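Local coordinates for UPF0135 protein SA1388 (Staphylococcus aureus subsp. aureus, PDB 3LNL), which is of unknown function but belongs to the GTP cyclohydrolase I type 2/NIF3 family and forms a toroidal homohexamer that carries a dinuclear metal centre, at residues B[17-20]-B[21-24]; B[251-254]-B[255-258]; B[328-331]-B[332-335]. The protein carries 2 engineered substitutions. One frame throughout, in Å; residues are numbered along the deposited sequence.

Interaction 1 (B[17-20]-B[21-24]); sequences HVPF and STAE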
loop_
_atom_site.group_PDB
_atom_site.type_symbol
_atom_site.label_atom_id
_atom_site.label_comp_id
_atom_site.label_asym_id
_atom_site.label_seq_id
_atom_site.Cartn_x
_atom_site.Cartn_y
_atom_site.Cartn_z
ATOM N N HIS B 17 29.292 16.290 15.300
ATOM C CA HIS B 17 28.517 16.938 16.331
ATOM C C HIS B 17 27.013 16.842 16.139
ATOM O O HIS B 17 26.280 16.873 17.128
ATOM C CB HIS B 17 28.951 18.402 16.473
ATOM C CG HIS B 17 30.354 18.580 16.967
ATOM N ND1 HIS B 17 30.710 18.427 18.294
ATOM C CD2 HIS B 17 31.491 18.936 16.312
ATOM C CE1 HIS B 17 32.010 18.664 18.428
ATOM N NE2 HIS B 17 32.506 18.967 17.239
ATOM N N VAL B 18 26.540 16.716 14.895
ATOM C CA VAL B 18 25.099 16.714 14.594
ATOM C C VAL B 18 24.854 15.654 13.525
ATOM O O VAL B 18 24.692 15.961 12.323
ATOM C CB VAL B 18 24.599 18.100 14.088
ATOM C CG1 VAL B 18 23.059 18.124 13.888
ATOM C CG2 VAL B 18 25.050 19.273 15.017
ATOM N N PRO B 19 24.924 14.386 13.938
ATOM C CA PRO B 19 25.092 13.318 12.950
ATOM C C PRO B 19 23.989 13.296 11.901
ATOM O O PRO B 19 22.804 13.274 12.257
ATOM C CB PRO B 19 25.032 12.041 13.775
ATOM C CG PRO B 19 25.259 12.444 15.179
ATOM C CD PRO B 19 25.135 13.924 15.320
ATOM N N PHE B 20 24.388 13.226 10.630
ATOM C CA PHE B 20 23.403 13.259 9.557
ATOM C C PHE B 20 22.457 12.058 9.620
ATOM O O PHE B 20 21.306 12.156 9.190
ATOM C CB PHE B 20 24.097 13.385 8.221
ATOM C CG PHE B 20 24.663 14.751 8.009
ATOM C CD1 PHE B 20 25.988 15.018 8.273
ATOM C CD2 PHE B 20 23.829 15.803 7.651
ATOM C CE1 PHE B 20 26.505 16.292 8.116
ATOM C CE2 PHE B 20 24.327 17.090 7.499
ATOM C CZ PHE B 20 25.667 17.340 7.719
ATOM N N SER B 21 22.927 10.960 10.216
ATOM C CA SER B 21 22.138 9.754 10.367
ATOM C C SER B 21 20.931 9.929 11.322
ATOM O O SER B 21 20.012 9.125 11.306
ATOM C CB SER B 21 23.058 8.613 10.878
ATOM O OG SER B 21 23.405 8.772 12.270
ATOM N N THR B 22 20.930 10.979 12.143
ATOM C CA THR B 22 19.807 11.198 13.032
ATOM C C THR B 22 18.678 11.933 12.332
ATOM O O THR B 22 17.614 12.144 12.951
ATOM C CB THR B 22 20.222 11.890 14.336
ATOM O OG1 THR B 22 20.754 13.193 14.071
ATOM C CG2 THR B 22 21.283 10.980 15.104
ATOM N N ALA B 23 18.906 12.368 11.075
ATOM C CA ALA B 23 17.817 12.959 10.286
ATOM C C ALA B 23 16.776 11.896 9.962
ATOM O O ALA B 23 17.102 10.717 9.922
ATOM C CB ALA B 23 18.362 13.610 8.990
ATOM N N GLU B 24 15.524 12.302 9.742
ATOM C CA GLU B 24 14.453 11.359 9.382
ATOM C C GLU B 24 14.765 10.788 8.019
ATOM O O GLU B 24 15.452 11.412 7.235
ATOM C CB GLU B 24 13.081 12.052 9.338
ATOM C CG GLU B 24 12.710 12.784 10.607
ATOM C CD GLU B 24 12.296 11.858 11.700
ATOM O OE1 GLU B 24 12.374 12.271 12.882
ATOM O OE2 GLU B 24 11.833 10.744 11.375
#

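Interaction 2 (B[251-254]-B[255-258]); sequences QMTL and EDFA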
loop_
_atom_site.group_PDB
_atom_site.type_symbol
_atom_site.label_atom_id
_atom_site.label_comp_id
_atom_site.label_asym_id
_atom_site.label_seq_id
_atom_site.Cartn_x
_atom_site.Cartn_y
_atom_site.Cartn_z
ATOM N N GLN B 251 6.053 29.736 37.567
ATOM C CA GLN B 251 4.700 29.441 37.041
ATOM C C GLN B 251 4.023 30.760 36.622
ATOM O O GLN B 251 4.045 31.732 37.369
ATOM C CB GLN B 251 3.835 28.671 38.098
ATOM C CG GLN B 251 2.593 27.922 37.527
ATOM C CD GLN B 251 1.657 27.241 38.567
ATOM O OE1 GLN B 251 1.201 27.896 39.487
ATOM N NE2 GLN B 251 1.298 25.930 38.345
ATOM N N MET B 252 3.484 30.813 35.408
ATOM C CA MET B 252 2.836 32.003 34.911
ATOM C C MET B 252 1.593 31.647 34.095
ATOM O O MET B 252 1.305 30.483 33.872
ATOM C CB MET B 252 3.802 32.819 34.085
ATOM C CG MET B 252 4.296 32.147 32.860
ATOM S SD MET B 252 5.849 32.929 32.284
ATOM C CE MET B 252 5.227 34.444 31.681
ATOM N N THR B 253 0.832 32.648 33.679
ATOM C CA THR B 253 -0.394 32.365 32.927
ATOM C C THR B 253 -0.021 32.116 31.468
ATOM O O THR B 253 0.973 32.625 30.964
ATOM C CB THR B 253 -1.439 33.505 33.030
ATOM O OG1 THR B 253 -0.957 34.665 32.350
ATOM C CG2 THR B 253 -1.809 33.879 34.534
ATOM N N LEU B 254 -0.834 31.310 30.790
ATOM C CA LEU B 254 -0.691 31.076 29.384
ATOM C C LEU B 254 -0.525 32.379 28.553
ATOM O O LEU B 254 0.358 32.453 27.668
ATOM C CB LEU B 254 -1.881 30.270 28.855
ATOM C CG LEU B 254 -1.902 29.862 27.394
ATOM C CD1 LEU B 254 -0.590 29.132 26.972
ATOM C CD2 LEU B 254 -3.152 28.946 27.129
ATOM N N GLU B 255 -1.388 33.352 28.767
ATOM C CA GLU B 255 -1.293 34.576 27.990
ATOM C C GLU B 255 -0.024 35.349 28.298
ATOM O O GLU B 255 0.592 35.898 27.392
ATOM C CB GLU B 255 -2.505 35.470 28.184
ATOM C CG GLU B 255 -2.574 36.153 29.469
ATOM C CD GLU B 255 -3.843 37.001 29.595
ATOM O OE1 GLU B 255 -4.155 37.371 30.755
ATOM O OE2 GLU B 255 -4.504 37.262 28.540
ATOM N N ASP B 256 0.419 35.308 29.540
ATOM C CA ASP B 256 1.647 35.996 29.919
ATOM C C ASP B 256 2.862 35.306 29.314
ATOM O O ASP B 256 3.795 35.975 28.876
ATOM C CB ASP B 256 1.783 36.076 31.440
ATOM C CG ASP B 256 0.831 37.106 32.057
ATOM O OD1 ASP B 256 0.117 37.835 31.336
ATOM O OD2 ASP B 256 0.817 37.185 33.269
ATOM N N PHE B 257 2.845 33.970 29.310
ATOM C CA PHE B 257 3.891 33.201 28.663
ATOM C C PHE B 257 3.934 33.476 27.163
ATOM O O PHE B 257 5.014 33.750 26.616
ATOM C CB PHE B 257 3.753 31.703 28.929
ATOM C CG PHE B 257 4.872 30.903 28.360
ATOM C CD1 PHE B 257 6.187 31.202 28.687
ATOM C CD2 PHE B 257 4.622 29.871 27.464
ATOM C CE1 PHE B 257 7.240 30.503 28.124
ATOM C CE2 PHE B 257 5.663 29.142 26.942
ATOM C CZ PHE B 257 6.977 29.458 27.290
ATOM N N ALA B 258 2.777 33.437 26.510
ATOM C CA ALA B 258 2.705 33.793 25.099
ATOM C C ALA B 258 3.302 35.187 24.799
ATOM O O ALA B 258 4.078 35.341 23.844
ATOM C CB ALA B 258 1.252 33.692 24.561
HETATM O O HOH W 1 1.559 35.293 34.703
HETATM O O HOH W 2 -2.851 36.598 32.744
#

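Interaction 3 (B[328-331]-B[332-335]); sequences INHY and SEYV. With ZN (zinc ion), chain F; ZN (zinc ion), chain G.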
loop_
_atom_site.group_PDB
_atom_site.type_symbol
_atom_site.label_atom_id
_atom_site.label_comp_id
_atom_site.label_asym_id
_atom_site.label_seq_id
_atom_site.Cartn_x
_atom_site.Cartn_y
_atom_site.Cartn_z
ATOM N N ILE B 328 4.059 29.988 17.680
ATOM C CA ILE B 328 5.100 31.017 17.594
ATOM C C ILE B 328 5.548 31.275 16.135
ATOM O O ILE B 328 6.480 32.087 15.880
ATOM C CB ILE B 328 6.331 30.677 18.415
ATOM C CG1 ILE B 328 6.907 29.311 18.040
ATOM C CG2 ILE B 328 6.012 30.799 19.890
ATOM C CD1 ILE B 328 8.354 29.044 18.655
ATOM N N ASN B 329 4.867 30.590 15.211
ATOM C CA ASN B 329 5.162 30.584 13.780
ATOM C C ASN B 329 6.341 29.678 13.458
ATOM O O ASN B 329 7.243 29.452 14.291
ATOM C CB ASN B 329 5.317 32.013 13.232
ATOM C CG ASN B 329 4.094 32.894 13.547
ATOM O OD1 ASN B 329 2.952 32.441 13.415
ATOM N ND2 ASN B 329 4.338 34.100 14.074
ATOM N N HIS B 330 6.273 29.046 12.302
ATOM C CA HIS B 330 7.321 28.165 11.839
ATOM C C HIS B 330 8.596 28.992 11.689
ATOM O O HIS B 330 9.700 28.494 12.005
ATOM C CB HIS B 330 6.876 27.623 10.494
ATOM C CG HIS B 330 7.680 26.494 9.926
ATOM N ND1 HIS B 330 7.073 25.433 9.270
ATOM C CD2 HIS B 330 9.011 26.270 9.868
ATOM C CE1 HIS B 330 8.015 24.621 8.802
ATOM N NE2 HIS B 330 9.193 25.051 9.232
ATOM N N TYR B 331 8.438 30.248 11.218
ATOM C CA TYR B 331 9.571 31.127 11.047
ATOM C C TYR B 331 10.459 31.304 12.302
ATOM O O TYR B 331 11.654 31.630 12.167
ATOM C CB TYR B 331 9.169 32.504 10.467
ATOM C CG TYR B 331 10.376 33.322 10.095
ATOM C CD1 TYR B 331 11.177 32.930 9.026
ATOM C CD2 TYR B 331 10.785 34.384 10.876
ATOM C CE1 TYR B 331 12.359 33.588 8.720
ATOM C CE2 TYR B 331 11.955 35.087 10.571
ATOM C CZ TYR B 331 12.754 34.652 9.477
ATOM O OH TYR B 331 13.902 35.325 9.156
ATOM N N SER B 332 9.928 31.064 13.499
ATOM C CA SER B 332 10.732 31.112 14.690
ATOM C C SER B 332 11.888 30.113 14.742
ATOM O O SER B 332 12.788 30.304 15.537
ATOM C CB SER B 332 9.910 31.046 15.951
ATOM O OG SER B 332 9.137 32.222 16.113
ATOM N N GLU B 333 11.929 29.133 13.849
ATOM C CA GLU B 333 13.174 28.375 13.649
ATOM C C GLU B 333 14.384 29.228 13.236
ATOM O O GLU B 333 15.518 28.747 13.275
ATOM C CB GLU B 333 12.957 27.261 12.640
ATOM C CG GLU B 333 12.039 26.181 13.111
ATOM C CD GLU B 333 12.125 24.992 12.241
ATOM O OE1 GLU B 333 12.787 24.019 12.663
ATOM O OE2 GLU B 333 11.615 25.056 11.106
ATOM N N TYR B 334 14.165 30.504 12.886
ATOM C CA TYR B 334 15.294 31.383 12.494
ATOM C C TYR B 334 16.332 31.536 13.575
ATOM O O TYR B 334 17.449 31.947 13.285
ATOM C CB TYR B 334 14.820 32.803 12.075
ATOM C CG TYR B 334 14.542 33.673 13.275
ATOM C CD1 TYR B 334 15.553 34.415 13.830
ATOM C CD2 TYR B 334 13.273 33.710 13.892
ATOM C CE1 TYR B 334 15.358 35.196 14.969
ATOM C CE2 TYR B 334 13.042 34.543 15.032
ATOM C CZ TYR B 334 14.095 35.270 15.559
ATOM O OH TYR B 334 13.958 36.042 16.683
ATOM N N VAL B 335 15.993 31.186 14.821
ATOM C CA VAL B 335 16.968 31.219 15.903
ATOM C C VAL B 335 18.152 30.327 15.609
ATOM O O VAL B 335 19.187 30.481 16.230
ATOM C CB VAL B 335 16.359 30.813 17.330
ATOM C CG1 VAL B 335 15.251 31.805 17.734
ATOM C CG2 VAL B 335 15.833 29.367 17.324
HETATM ZN ZN ZN F . 11.118 23.794 9.537
HETATM ZN ZN ZN G . 13.165 22.229 11.946
HETATM O O HOH W 3 10.409 22.629 7.757
HETATM O O HOH W 4 9.707 22.432 10.590
HETATM O O HOH W 5 12.398 22.115 10.007
HETATM O O HOH W 6 11.077 21.643 12.268
#

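Interaction 1 (B[17-20]-B[21-24])
The flat carbonyl group of P19 is approached twice by T22, from different directions: the hydroxyl OG1 lies in the carbonyl plane and donates a hydrogen bond to P19 O at 2.7 Å, whereas the amide N of T22 stands above that plane at 3.0 Å from P19 O. The carbonyl of F20 is met in the second manner, with the A23 amide N above its plane and 3.1 Å from F20 O. The phenyl ring of F20 turns away from this contact; CG lies anti to the carbonyl carbon (chi1 -73°), and the ring packs against M11 and L14 of helix 7-17 and against N104. F20 therefore touches the following residues mainly through its backbone and CB.

The hydrogen bonds from T22 N to P19 O and from A23 N to F20 O each link residues three apart, so they wind two successive turns of a short 3-10 segment shortly after helix 7-17. T22 OG1 sits between its own backbone N and carbonyl carbon (chi1 63°), a rotamer that swings the hydroxyl back over the turn to reach P19 O. The side chains themselves touch more loosely: P19 CB lies 3.9 Å from S21 OG and 4.1 Å from T22 CG2. Nearby, N104 ND2 is hydrogen-bonded to V18 O, and Y240 packs on P19 and T22. The side chain of A23 is about 8 Å from that of the zinc-binding D106.

Since P19 O accepts two donors from one residue, T22 is tied to the turn by backbone and side chain together, and the rotation of its hydroxyl is set by the same oxygen that closes the turn.

Interaction 2 (B[251-254]-B[255-258])
Capping comes first: T253 is the N-cap residue of helix 254-264, and its OG1 accepts from D256 N at 3.2 Å, with an N-H...O angle of 149°. T253 OG1 stands between the backbone N and the carbonyl carbon (chi1 68°), which brings it over the first turn, 3.0 Å from D256 CG. The direct bond from T253 N to D256 that would make a capping box is lacking; instead a water accepts from T253 N and donates to D256 OD2. A second water joins T253 OG1 to E255 OE1.

Backbone bonds then take over, as strand 240-253 runs directly into the helix. F257 N reaches T253 O at 2.8 Å, and A258 N reaches L254 O at 2.9 Å. Both are i to i+4 hydrogen bonds of a regular alpha helix. L254, F257 and A258 all rest on I326 of strand 325-327, packing this helix start onto the sheet.

Across the junction, the apolar contact runs from M252 to F257. The methionine chain bends at chi3, laying CE 3.4 Å from F257 N, while CG lies 4.0 Å from F257 CB. SD makes an oblique Met-aromatic contact, 5.2 Å from the centroid of the F257 ring, with the two side chains crossing at about a right angle.

Interaction 3 (B[328-331]-B[332-335])
E333 rises from one turn beyond H330, and the two side chains meet at a zinc ion. At the root, E333 CB lies 3.5 Å from H330 O, and CG stays beside that same oxygen, which also accepts the amide of E333. The chain then runs out extended to CD, where the carboxylate divides its work: OE2 binds one zinc at 2.1 Å and OE1 the other at 2.0 Å. In H330, CG anti to the backbone N (chi1 -169°) sends the imidazole to the metal. H330 NE2 binds the zinc held by OE2 at 2.3 Å, its ring plane turned 55° from the carboxylate. On the far side of that ring, ND1 is hydrogen-bonded to D309 OD2, a second-shell contact that would hold the imidazole's rotation.

The turn beneath is 3-10, its amides at S332, E333 and Y334 each reaching back three residues. S332 OG adds a hydrogen bond to I328 O at 2.7 Å. Y334 CB sits over one face of the Y331 ring, toward the rim and 3.8 Å from Y331 CZ; the two rings are nearly parallel, 17° apart, but slid so far that they barely overlap. Y331 O lies at the edge of the Y334 ring, in its plane.

H69 completes the protein ligands of the first zinc, while H68 and D106 serve the second. One water bridges both metals, and E333 is the bridging carboxylate of this NIF3-family dinuclear zinc centre.

The three contacts follow one another along the chain, neither nesting nor crossing. Interaction 1 turns the chain after helix 7-17, on the way to strand 30-32. The PII-like domain intervenes before interaction 2, where strand 240-253 passes into helix 254-264. Interaction 3 then fills the loop between strand 325-327 and helix 336-350. Interactions 2 and 3 come within about 6 Å at their nearest atoms, and strand 325-327, which supports the helix of 255-258, leads straight into 328-331. Interaction 1 stays about 11 Å from interaction 3 at the nearest atoms; between them, helix 103-106 packs against 17-24 and supplies D106, which shares a zinc with E333.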